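Local coordinates for protein arginyl-tRNA synthetase, putative (Plasmodium falciparum, PDB 5JLD) that probably catalyses the ATP-dependent attachment of L-arginine to tRNA(Arg), releasing AMP and diphosphate, as a monomeric class I aminoacyl-tRNA synthetase, at residues A[127-132]-A[372-377]; A[305-310]-A[363-368]; A[344-349]-A[354-359]. One frame throughout, in Å; residues are numbered along the deposited sequence.

Interaction 1 of 3, residues A[127-132]-A[372-377]; sequences SNENYG and NAKLMH
At the edge of the parallel sheet of the class I Rossmann-fold catalytic domain, Lys374 reaches from the start of outermost strand 374-380 to Tyr131 and Glu129, in the loop that runs into central strand 133-137. The lysine carries the contact alone on its side. Its chain leaves the backbone with CG anti to the backbone N (chi1 -157°) and stays extended to the ammonium group, so that NZ spans the distance while the two backbones remain well apart. NZ donates to Tyr131 OH at 3.0 Å, arriving at the edge of the phenol ring and near its plane. The lysine chain also passes the same oxygen, with Lys374 CD 3.8 Å from Tyr131 OH. Glu129 adds charge more than grip: its OE1 stands 3.7 Å from Lys374 NZ, a long salt bridge, while its other oxygen, OE2, is bonded to the backbone N of Glu126. The strongest partner of NZ is the backbone O of Leu530, on helix 522-532 in the part of the chain assigned to the DALR anticodon-binding family. One ammonium group therefore joins the catalytic sheet, the loop before its central strand and the C-terminal helices. The nearby carboxylate would be expected to favour the charged form of the lysine. An Asx turn brackets the tyrosine: Gly132 N donates to Asn130 OD1 over 2.6 Å with an N-H...O angle of 150°.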
loop_
_atom_site.group_PDB
_atom_site.type_symbol
_atom_site.label_atom_id
_atom_site.label_comp_id
_atom_site.label_asym_id
_atom_site.label_seq_id
_atom_site.Cartn_x
_atom_site.Cartn_y
_atom_site.Cartn_z
ATOM N N SER A 127 -10.101 -15.400 -11.090
ATOM C CA SER A 127 -10.119 -16.651 -10.340
ATOM C C SER A 127 -8.854 -17.464 -10.578
ATOM O O SER A 127 -8.526 -18.367 -9.808
ATOM C CB SER A 127 -11.346 -17.489 -10.713
ATOM O OG SER A 127 -11.172 -18.087 -11.983
ATOM N N ASN A 128 -8.143 -17.148 -11.652
ATOM C CA ASN A 128 -6.889 -17.822 -11.915
ATOM C C ASN A 128 -5.831 -17.295 -10.958
ATOM O O ASN A 128 -4.862 -17.983 -10.678
ATOM C CB ASN A 128 -6.445 -17.628 -13.368
ATOM C CG ASN A 128 -5.922 -16.226 -13.640
ATOM O OD1 ASN A 128 -6.678 -15.324 -14.000
ATOM N ND2 ASN A 128 -4.615 -16.038 -13.471
ATOM N N GLU A 129 -6.021 -16.072 -10.460
ATOM C CA GLU A 129 -5.013 -15.427 -9.613
ATOM C C GLU A 129 -5.046 -15.944 -8.177
ATOM O O GLU A 129 -6.104 -16.003 -7.546
ATOM C CB GLU A 129 -5.192 -13.911 -9.614
ATOM C CG GLU A 129 -5.049 -13.251 -10.974
ATOM C CD GLU A 129 -5.274 -11.748 -10.912
ATOM O OE1 GLU A 129 -4.276 -11.002 -10.895
ATOM O OE2 GLU A 129 -6.443 -11.307 -10.878
ATOM N N ASN A 130 -3.876 -16.310 -7.666
ATOM C CA ASN A 130 -3.753 -16.861 -6.322
ATOM C C ASN A 130 -3.099 -15.849 -5.375
ATOM O O ASN A 130 -2.047 -15.301 -5.683
ATOM C CB ASN A 130 -2.949 -18.168 -6.376
ATOM C CG ASN A 130 -2.988 -18.958 -5.069
ATOM O OD1 ASN A 130 -3.201 -18.410 -3.987
ATOM N ND2 ASN A 130 -2.769 -20.264 -5.172
ATOM N N TYR A 131 -3.719 -15.596 -4.228
ATOM C CA TYR A 131 -3.096 -14.741 -3.218
ATOM C C TYR A 131 -2.989 -15.488 -1.896
ATOM O O TYR A 131 -3.093 -14.885 -0.836
ATOM C CB TYR A 131 -3.879 -13.437 -3.021
ATOM C CG TYR A 131 -3.718 -12.448 -4.164
ATOM C CD1 TYR A 131 -2.596 -11.635 -4.245
ATOM C CD2 TYR A 131 -4.694 -12.326 -5.160
ATOM C CE1 TYR A 131 -2.437 -10.730 -5.279
ATOM C CE2 TYR A 131 -4.541 -11.418 -6.215
ATOM C CZ TYR A 131 -3.417 -10.614 -6.256
ATOM O OH TYR A 131 -3.226 -9.715 -7.288
ATOM N N GLY A 132 -2.786 -16.802 -1.973
ATOM C CA GLY A 132 -2.672 -17.638 -0.793
ATOM C C GLY A 132 -1.659 -17.082 0.186
ATOM O O GLY A 132 -1.976 -16.826 1.345
ATOM N N ASN A 372 3.291 -19.120 -11.457
ATOM C CA ASN A 372 2.411 -17.975 -11.675
ATOM C C ASN A 372 2.546 -16.943 -10.566
ATOM O O ASN A 372 1.704 -16.044 -10.439
ATOM C CB ASN A 372 0.946 -18.422 -11.766
ATOM C CG ASN A 372 0.695 -19.364 -12.930
ATOM O OD1 ASN A 372 1.115 -19.106 -14.056
ATOM N ND2 ASN A 372 0.023 -20.478 -12.652
ATOM N N ALA A 373 3.583 -17.085 -9.743
ATOM C CA ALA A 373 3.805 -16.117 -8.681
ATOM C C ALA A 373 3.874 -14.701 -9.264
ATOM O O ALA A 373 4.576 -14.444 -10.246
ATOM C CB ALA A 373 5.075 -16.440 -7.903
ATOM N N LYS A 374 3.122 -13.800 -8.654
ATOM C CA LYS A 374 3.134 -12.390 -9.027
ATOM C C LYS A 374 4.275 -11.650 -8.337
ATOM O O LYS A 374 4.282 -11.482 -7.104
ATOM C CB LYS A 374 1.787 -11.738 -8.669
ATOM C CG LYS A 374 1.461 -10.479 -9.472
ATOM C CD LYS A 374 0.146 -9.858 -8.987
ATOM C CE LYS A 374 -0.414 -8.830 -9.962
ATOM N NZ LYS A 374 -1.825 -8.484 -9.630
ATOM N N LEU A 375 5.238 -11.204 -9.133
ATOM C CA LEU A 375 6.402 -10.539 -8.602
ATOM C C LEU A 375 6.305 -9.060 -8.919
ATOM O O LEU A 375 6.253 -8.662 -10.086
ATOM C CB LEU A 375 7.692 -11.140 -9.192
ATOM C CG LEU A 375 7.898 -12.650 -9.037
ATOM C CD1 LEU A 375 9.129 -13.114 -9.836
ATOM C CD2 LEU A 375 7.993 -13.073 -7.558
ATOM N N MET A 376 6.303 -8.240 -7.878
ATOM C CA MET A 376 6.016 -6.840 -8.075
ATOM C C MET A 376 7.103 -5.982 -7.479
ATOM O O MET A 376 7.553 -6.195 -6.356
ATOM C CB MET A 376 4.667 -6.465 -7.456
ATOM C CG MET A 376 3.552 -7.489 -7.644
ATOM S SD MET A 376 1.917 -6.874 -7.127
ATOM C CE MET A 376 1.581 -5.729 -8.461
ATOM N N HIS A 377 7.529 -5.001 -8.248
ATOM C CA HIS A 377 8.355 -3.957 -7.705
ATOM C C HIS A 377 7.490 -2.727 -7.471
ATOM O O HIS A 377 6.833 -2.261 -8.392
ATOM C CB HIS A 377 9.505 -3.636 -8.644
ATOM C CG HIS A 377 10.418 -2.579 -8.112
ATOM N ND1 HIS A 377 10.331 -1.260 -8.502
ATOM C CD2 HIS A 377 11.419 -2.641 -7.207
ATOM C CE1 HIS A 377 11.250 -0.557 -7.869
ATOM N NE2 HIS A 377 11.930 -1.369 -7.079
#

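Interaction 2 of 3, residues A[305-310]-A[363-368]; sequences QSENFK and IKKTNW
The ionic part of the contact is a single loose pair, Glu307 facing Lys365 at the protein surface. Glu307 OE2 lies 3.6 Å from Lys365 NZ, a long salt bridge, and the ammonium also sits beside the glutamate's aliphatic stem, with Lys365 NZ 3.8 Å from Glu307 CG. Lys365 gets there by stretching all its methylenes in line. Its firmer partner is the hydroxyl of Tyr304, at the end of the strand leading into the 305-310 loop; Asp361 adds only a weak, long ion pair.

Hydrogen bonds do the shaping on each side. Ser306 OG accepts from Asn308 N at 2.9 Å, an ST turn that sets the bend at Glu307, and the same hydroxyl is bonded to Asp361 OD2 on helix 353-364. The Gln305 amide closes the loop from within: NE2 donates to Ser306 O in the carbonyl plane, on a lone pair, and to Lys310 O from above the carbonyl plane, each nearly straight. The other side belongs to the beta-alpha-beta unit of the Rossmann-fold domain, where helix 353-364 gives way to the connection toward strand 374-380. Here Ile363 O takes two bonds, from Thr366 N at 3.1 Å and from Thr366 OG1 at 2.8 Å. That hydroxyl accepts in turn from Trp368 N at 3.0 Å, a second ST turn.

Packing follows from this turn. Thr366 OG1 rests over one face of the Trp368 indole, 3.0 Å above its plane and toward the rim. The indole meets Tyr333 edge-to-face and lies against Leu288 and Leu289 of helix 282-292.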
loop_
_atom_site.group_PDB
_atom_site.type_symbol
_atom_site.label_atom_id
_atom_site.label_comp_id
_atom_site.label_asym_id
_atom_site.label_seq_id
_atom_site.Cartn_x
_atom_site.Cartn_y
_atom_site.Cartn_z
ATOM N N GLN A 305 23.136 -13.189 -17.541
ATOM C CA GLN A 305 22.882 -12.178 -18.553
ATOM C C GLN A 305 21.476 -12.333 -19.110
ATOM O O GLN A 305 21.181 -13.309 -19.800
ATOM C CB GLN A 305 23.894 -12.277 -19.688
ATOM C CG GLN A 305 23.669 -11.233 -20.777
ATOM C CD GLN A 305 23.943 -9.817 -20.291
ATOM O OE1 GLN A 305 25.073 -9.492 -19.905
ATOM N NE2 GLN A 305 22.912 -8.964 -20.309
ATOM N N SER A 306 20.601 -11.385 -18.800
ATOM C CA SER A 306 19.287 -11.397 -19.410
ATOM C C SER A 306 19.377 -10.919 -20.856
ATOM O O SER A 306 20.283 -10.151 -21.230
ATOM C CB SER A 306 18.311 -10.526 -18.634
ATOM O OG SER A 306 17.079 -10.444 -19.323
ATOM N N GLU A 307 18.441 -11.409 -21.658
ATOM C CA GLU A 307 18.228 -10.969 -23.032
ATOM C C GLU A 307 17.551 -9.600 -23.053
ATOM O O GLU A 307 17.682 -8.839 -24.013
ATOM C CB GLU A 307 17.357 -11.989 -23.759
ATOM C CG GLU A 307 16.427 -12.711 -22.784
ATOM C CD GLU A 307 15.540 -13.742 -23.443
ATOM O OE1 GLU A 307 15.908 -14.238 -24.530
ATOM O OE2 GLU A 307 14.481 -14.065 -22.858
ATOM N N ASN A 308 16.820 -9.304 -21.980
ATOM C CA ASN A 308 15.987 -8.109 -21.922
ATOM C C ASN A 308 16.574 -6.978 -21.080
ATOM O O ASN A 308 15.998 -5.891 -21.015
ATOM C CB ASN A 308 14.598 -8.469 -21.396
ATOM C CG ASN A 308 13.879 -9.464 -22.290
ATOM O OD1 ASN A 308 13.396 -10.498 -21.826
ATOM N ND2 ASN A 308 13.818 -9.163 -23.583
ATOM N N PHE A 309 17.719 -7.216 -20.448
ATOM C CA PHE A 309 18.359 -6.168 -19.649
ATOM C C PHE A 309 19.853 -6.189 -19.878
ATOM O O PHE A 309 20.458 -7.264 -19.937
ATOM C CB PHE A 309 18.033 -6.343 -18.161
ATOM C CG PHE A 309 16.558 -6.417 -17.873
ATOM C CD1 PHE A 309 15.813 -5.266 -17.689
ATOM C CD2 PHE A 309 15.916 -7.646 -17.797
ATOM C CE1 PHE A 309 14.449 -5.338 -17.437
ATOM C CE2 PHE A 309 14.558 -7.723 -17.541
ATOM C CZ PHE A 309 13.823 -6.572 -17.363
ATOM N N LYS A 310 20.453 -5.009 -20.029
ATOM C CA LYS A 310 21.876 -4.940 -20.346
ATOM C C LYS A 310 22.750 -5.395 -19.160
ATOM O O LYS A 310 23.660 -6.195 -19.334
ATOM C CB LYS A 310 22.275 -3.528 -20.775
ATOM N N ILE A 363 14.223 -15.553 -12.257
ATOM C CA ILE A 363 13.485 -16.481 -11.402
ATOM C C ILE A 363 12.365 -17.161 -12.208
ATOM O O ILE A 363 11.991 -18.315 -11.963
ATOM C CB ILE A 363 12.912 -15.744 -10.161
ATOM C CG1 ILE A 363 13.783 -15.981 -8.913
ATOM C CG2 ILE A 363 11.484 -16.173 -9.881
ATOM C CD1 ILE A 363 15.275 -15.668 -9.071
ATOM N N LYS A 364 11.851 -16.435 -13.194
ATOM C CA LYS A 364 10.797 -16.943 -14.049
ATOM C C LYS A 364 11.334 -18.053 -14.966
ATOM O O LYS A 364 10.570 -18.869 -15.477
ATOM C CB LYS A 364 10.207 -15.783 -14.856
ATOM C CG LYS A 364 8.772 -15.405 -14.503
ATOM C CD LYS A 364 8.361 -15.761 -13.082
ATOM C CE LYS A 364 6.913 -15.335 -12.843
ATOM N NZ LYS A 364 6.192 -16.006 -11.711
ATOM N N LYS A 365 12.654 -18.093 -15.153
ATOM C CA LYS A 365 13.261 -19.120 -15.994
ATOM C C LYS A 365 13.585 -20.382 -15.189
ATOM O O LYS A 365 13.958 -21.399 -15.766
ATOM C CB LYS A 365 14.532 -18.590 -16.673
ATOM C CG LYS A 365 14.270 -17.591 -17.801
ATOM C CD LYS A 365 15.547 -17.168 -18.518
ATOM C CE LYS A 365 15.241 -16.051 -19.523
ATOM N NZ LYS A 365 16.477 -15.483 -20.153
ATOM N N THR A 366 13.445 -20.321 -13.865
ATOM C CA THR A 366 13.668 -21.505 -13.024
ATOM C C THR A 366 12.376 -22.295 -12.828
ATOM O O THR A 366 11.321 -21.904 -13.320
ATOM C CB THR A 366 14.210 -21.131 -11.631
ATOM O OG1 THR A 366 13.134 -20.647 -10.808
ATOM C CG2 THR A 366 15.300 -20.070 -11.743
ATOM N N ASN A 367 12.462 -23.398 -12.096
ATOM C CA ASN A 367 11.276 -24.158 -11.707
ATOM C C ASN A 367 10.866 -23.857 -10.255
ATOM O O ASN A 367 10.161 -24.628 -9.628
ATOM C CB ASN A 367 11.527 -25.659 -11.881
ATOM C CG ASN A 367 12.783 -26.150 -11.114
ATOM O OD1 ASN A 367 13.732 -25.386 -10.887
ATOM N ND2 ASN A 367 12.792 -27.430 -10.743
ATOM N N TRP A 368 11.302 -22.723 -9.725
ATOM C CA TRP A 368 11.145 -22.465 -8.298
ATOM C C TRP A 368 9.730 -22.043 -7.927
ATOM O O TRP A 368 9.224 -21.027 -8.416
ATOM C CB TRP A 368 12.134 -21.398 -7.841
ATOM C CG TRP A 368 13.560 -21.793 -8.035
ATOM C CD1 TRP A 368 14.036 -23.040 -8.355
ATOM C CD2 TRP A 368 14.701 -20.946 -7.915
ATOM N NE1 TRP A 368 15.413 -23.016 -8.435
ATOM C CE2 TRP A 368 15.845 -21.743 -8.169
ATOM C CE3 TRP A 368 14.876 -19.589 -7.618
ATOM C CZ2 TRP A 368 17.141 -21.225 -8.137
ATOM C CZ3 TRP A 368 16.176 -19.081 -7.583
ATOM C CH2 TRP A 368 17.281 -19.897 -7.843
#

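Interaction 3 of 3, residues A[344-349]-A[354-359]; sequences VIYVTD and THFETI
Tyr346 and Phe356 both carry CG anti to their carbonyl carbons, beside the backbone N (chi1 -68° and -78°), and these torsions turn the two rings onto one another between strand 343-349 and helix 353-364. The side chains cross at about a right angle, yet the rings end up in an offset stack, with centroids 4.7 Å apart and planes inclined by 30°. The overlap is partial and lopsided. Phe356 CD1 lies over one face of the tyrosine ring, toward its rim, and the closest approach is Phe356 CE1 to Tyr346 CD2 at 3.4 Å. Seen from the other partner, Tyr346 CB lies over one face of the phenylalanine ring. The opposite face takes His355 CD2, 3.8 Å above the centre of the Phe356 ring, and the imidazole is itself tied through NE2 to Asp328 of helix 326-337. The phenyl ring is thus clasped between a strand residue and its own helical neighbour.

Thr348, two residues along the strand, points against Phe356 from the strand side, as Tyr346 does, and comes in obliquely: its methyl CG2 is 3.9 Å from Phe356 CE2. The hydroxyl is occupied elsewhere, since Thr348 OG1 donates to Asp349 O at 2.9 Å and is also bonded to His377 NE2 on the adjacent strand 374-380.

Strand and helix are the first two elements of a beta-alpha-beta unit in the Rossmann fold, and this is the buried layer where the helix lies on the sheet. Between the two segments the adhesion is apolar and aromatic, so it rests on ring shape and dispersion, with Thr348 OG1 and His355 NE2 bonded to other partners.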
loop_
_atom_site.group_PDB
_atom_site.type_symbol
_atom_site.label_atom_id
_atom_site.label_comp_id
_atom_site.label_asym_id
_atom_site.label_seq_id
_atom_site.Cartn_x
_atom_site.Cartn_y
_atom_site.Cartn_z
ATOM N N VAL A 344 4.994 -11.706 -4.300
ATOM C CA VAL A 344 6.101 -11.077 -3.586
ATOM C C VAL A 344 6.299 -9.656 -4.048
ATOM O O VAL A 344 6.554 -9.378 -5.232
ATOM C CB VAL A 344 7.440 -11.827 -3.759
ATOM C CG1 VAL A 344 8.505 -11.195 -2.868
ATOM C CG2 VAL A 344 7.280 -13.301 -3.432
ATOM N N ILE A 345 6.225 -8.759 -3.084
ATOM C CA ILE A 345 6.235 -7.357 -3.373
ATOM C C ILE A 345 7.463 -6.729 -2.753
ATOM O O ILE A 345 7.664 -6.837 -1.565
ATOM C CB ILE A 345 4.942 -6.692 -2.832
ATOM C CG1 ILE A 345 3.719 -7.216 -3.594
ATOM C CG2 ILE A 345 5.054 -5.193 -2.892
ATOM C CD1 ILE A 345 2.374 -6.964 -2.853
ATOM N N TYR A 346 8.287 -6.096 -3.577
ATOM C CA TYR A 346 9.468 -5.386 -3.128
ATOM C C TYR A 346 9.232 -3.876 -3.126
ATOM O O TYR A 346 9.109 -3.270 -4.180
ATOM C CB TYR A 346 10.648 -5.717 -4.033
ATOM C CG TYR A 346 11.121 -7.145 -3.908
ATOM C CD1 TYR A 346 10.499 -8.160 -4.623
ATOM C CD2 TYR A 346 12.199 -7.478 -3.077
ATOM C CE1 TYR A 346 10.927 -9.474 -4.518
ATOM C CE2 TYR A 346 12.641 -8.808 -2.959
ATOM C CZ TYR A 346 11.990 -9.790 -3.689
ATOM O OH TYR A 346 12.383 -11.090 -3.612
ATOM N N VAL A 347 9.182 -3.275 -1.944
ATOM C CA VAL A 347 9.010 -1.830 -1.824
ATOM C C VAL A 347 10.384 -1.160 -1.748
ATOM O O VAL A 347 11.058 -1.308 -0.739
ATOM C CB VAL A 347 8.178 -1.470 -0.557
ATOM C CG1 VAL A 347 8.130 0.033 -0.352
ATOM C CG2 VAL A 347 6.796 -2.072 -0.632
ATOM N N THR A 348 10.824 -0.468 -2.805
ATOM C CA THR A 348 12.147 0.181 -2.780
ATOM C C THR A 348 12.253 1.470 -3.604
ATOM O O THR A 348 11.335 1.804 -4.338
ATOM C CB THR A 348 13.296 -0.747 -3.317
ATOM O OG1 THR A 348 13.313 -0.719 -4.752
ATOM C CG2 THR A 348 13.167 -2.190 -2.833
ATOM N N ASP A 349 13.398 2.163 -3.493
ATOM C CA ASP A 349 13.739 3.271 -4.395
ATOM C C ASP A 349 13.480 2.854 -5.822
ATOM O O ASP A 349 13.767 1.711 -6.209
ATOM C CB ASP A 349 15.212 3.698 -4.298
ATOM C CG ASP A 349 15.771 3.576 -2.912
ATOM O OD1 ASP A 349 15.410 4.403 -2.047
ATOM O OD2 ASP A 349 16.570 2.643 -2.690
ATOM N N THR A 354 14.972 -1.790 -12.324
ATOM C CA THR A 354 15.632 -2.624 -13.316
ATOM C C THR A 354 16.265 -3.843 -12.646
ATOM O O THR A 354 16.013 -5.000 -13.049
ATOM C CB THR A 354 16.704 -1.812 -14.078
ATOM O OG1 THR A 354 16.121 -0.594 -14.558
ATOM C CG2 THR A 354 17.286 -2.604 -15.232
ATOM N N HIS A 355 17.021 -3.574 -11.581
ATOM C CA HIS A 355 17.660 -4.635 -10.806
ATOM C C HIS A 355 16.634 -5.705 -10.482
ATOM O O HIS A 355 16.817 -6.875 -10.855
ATOM C CB HIS A 355 18.289 -4.058 -9.538
ATOM C CG HIS A 355 18.760 -5.088 -8.567
ATOM N ND1 HIS A 355 19.965 -5.749 -8.701
ATOM C CD2 HIS A 355 18.184 -5.573 -7.440
ATOM C CE1 HIS A 355 20.108 -6.594 -7.697
ATOM N NE2 HIS A 355 19.048 -6.500 -6.914
ATOM N N PHE A 356 15.499 -5.308 -9.893
ATOM C CA PHE A 356 14.564 -6.349 -9.454
ATOM C C PHE A 356 13.867 -6.984 -10.654
ATOM O O PHE A 356 13.587 -8.197 -10.649
ATOM C CB PHE A 356 13.556 -5.816 -8.418
ATOM C CG PHE A 356 14.148 -5.706 -7.044
ATOM C CD1 PHE A 356 14.337 -6.854 -6.264
ATOM C CD2 PHE A 356 14.588 -4.484 -6.555
ATOM C CE1 PHE A 356 14.925 -6.778 -5.002
ATOM C CE2 PHE A 356 15.187 -4.392 -5.291
ATOM C CZ PHE A 356 15.353 -5.541 -4.511
ATOM N N GLU A 357 13.661 -6.202 -11.708
ATOM C CA GLU A 357 13.068 -6.772 -12.905
ATOM C C GLU A 357 14.039 -7.826 -13.436
ATOM O O GLU A 357 13.623 -8.932 -13.822
ATOM C CB GLU A 357 12.756 -5.686 -13.947
ATOM C CG GLU A 357 11.498 -4.906 -13.611
ATOM C CD GLU A 357 10.968 -4.080 -14.769
ATOM O OE1 GLU A 357 11.766 -3.359 -15.404
ATOM O OE2 GLU A 357 9.749 -4.165 -15.045
ATOM N N THR A 358 15.333 -7.518 -13.362
ATOM C CA THR A 358 16.330 -8.481 -13.849
ATOM C C THR A 358 16.304 -9.733 -12.970
ATOM O O THR A 358 16.538 -10.844 -13.445
ATOM C CB THR A 358 17.762 -7.915 -13.871
ATOM O OG1 THR A 358 17.796 -6.673 -14.588
ATOM C CG2 THR A 358 18.709 -8.905 -14.544
ATOM N N ILE A 359 15.989 -9.562 -11.691
ATOM C CA ILE A 359 15.901 -10.739 -10.841
ATOM C C ILE A 359 14.670 -11.554 -11.235
ATOM O O ILE A 359 14.748 -12.791 -11.334
ATOM C CB ILE A 359 15.873 -10.358 -9.350
ATOM C CG1 ILE A 359 17.283 -9.921 -8.921
ATOM C CG2 ILE A 359 15.409 -11.552 -8.482
ATOM C CD1 ILE A 359 17.315 -9.064 -7.690
#

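How the interactions relate
Read from the N terminus, the three contacts nest and none cross. Interaction 1 opens first, at 127-132 just ahead of strand 133-137, and closes last, at 372-377, enclosing the other two. Within it, interaction 2 joins the loop after strand 301-304 to the far end of helix 353-364. Interaction 3 is innermost, linking strand 343-349 to that helix across a short turn. The shared helix binds 2 and 3 together, and Phe309 packs on Thr358 and Glu357 there. Adjacent sheet strands bind 1 and 3, with Met376 O and Tyr346 N 2.9 Å apart. Between 1 and 2, Lys364 NZ reaches Ala373 O. Interaction 3 holds the beta-alpha-beta unit together from within, while 1 and 2 tie its second strand and helix end to loops elsewhere.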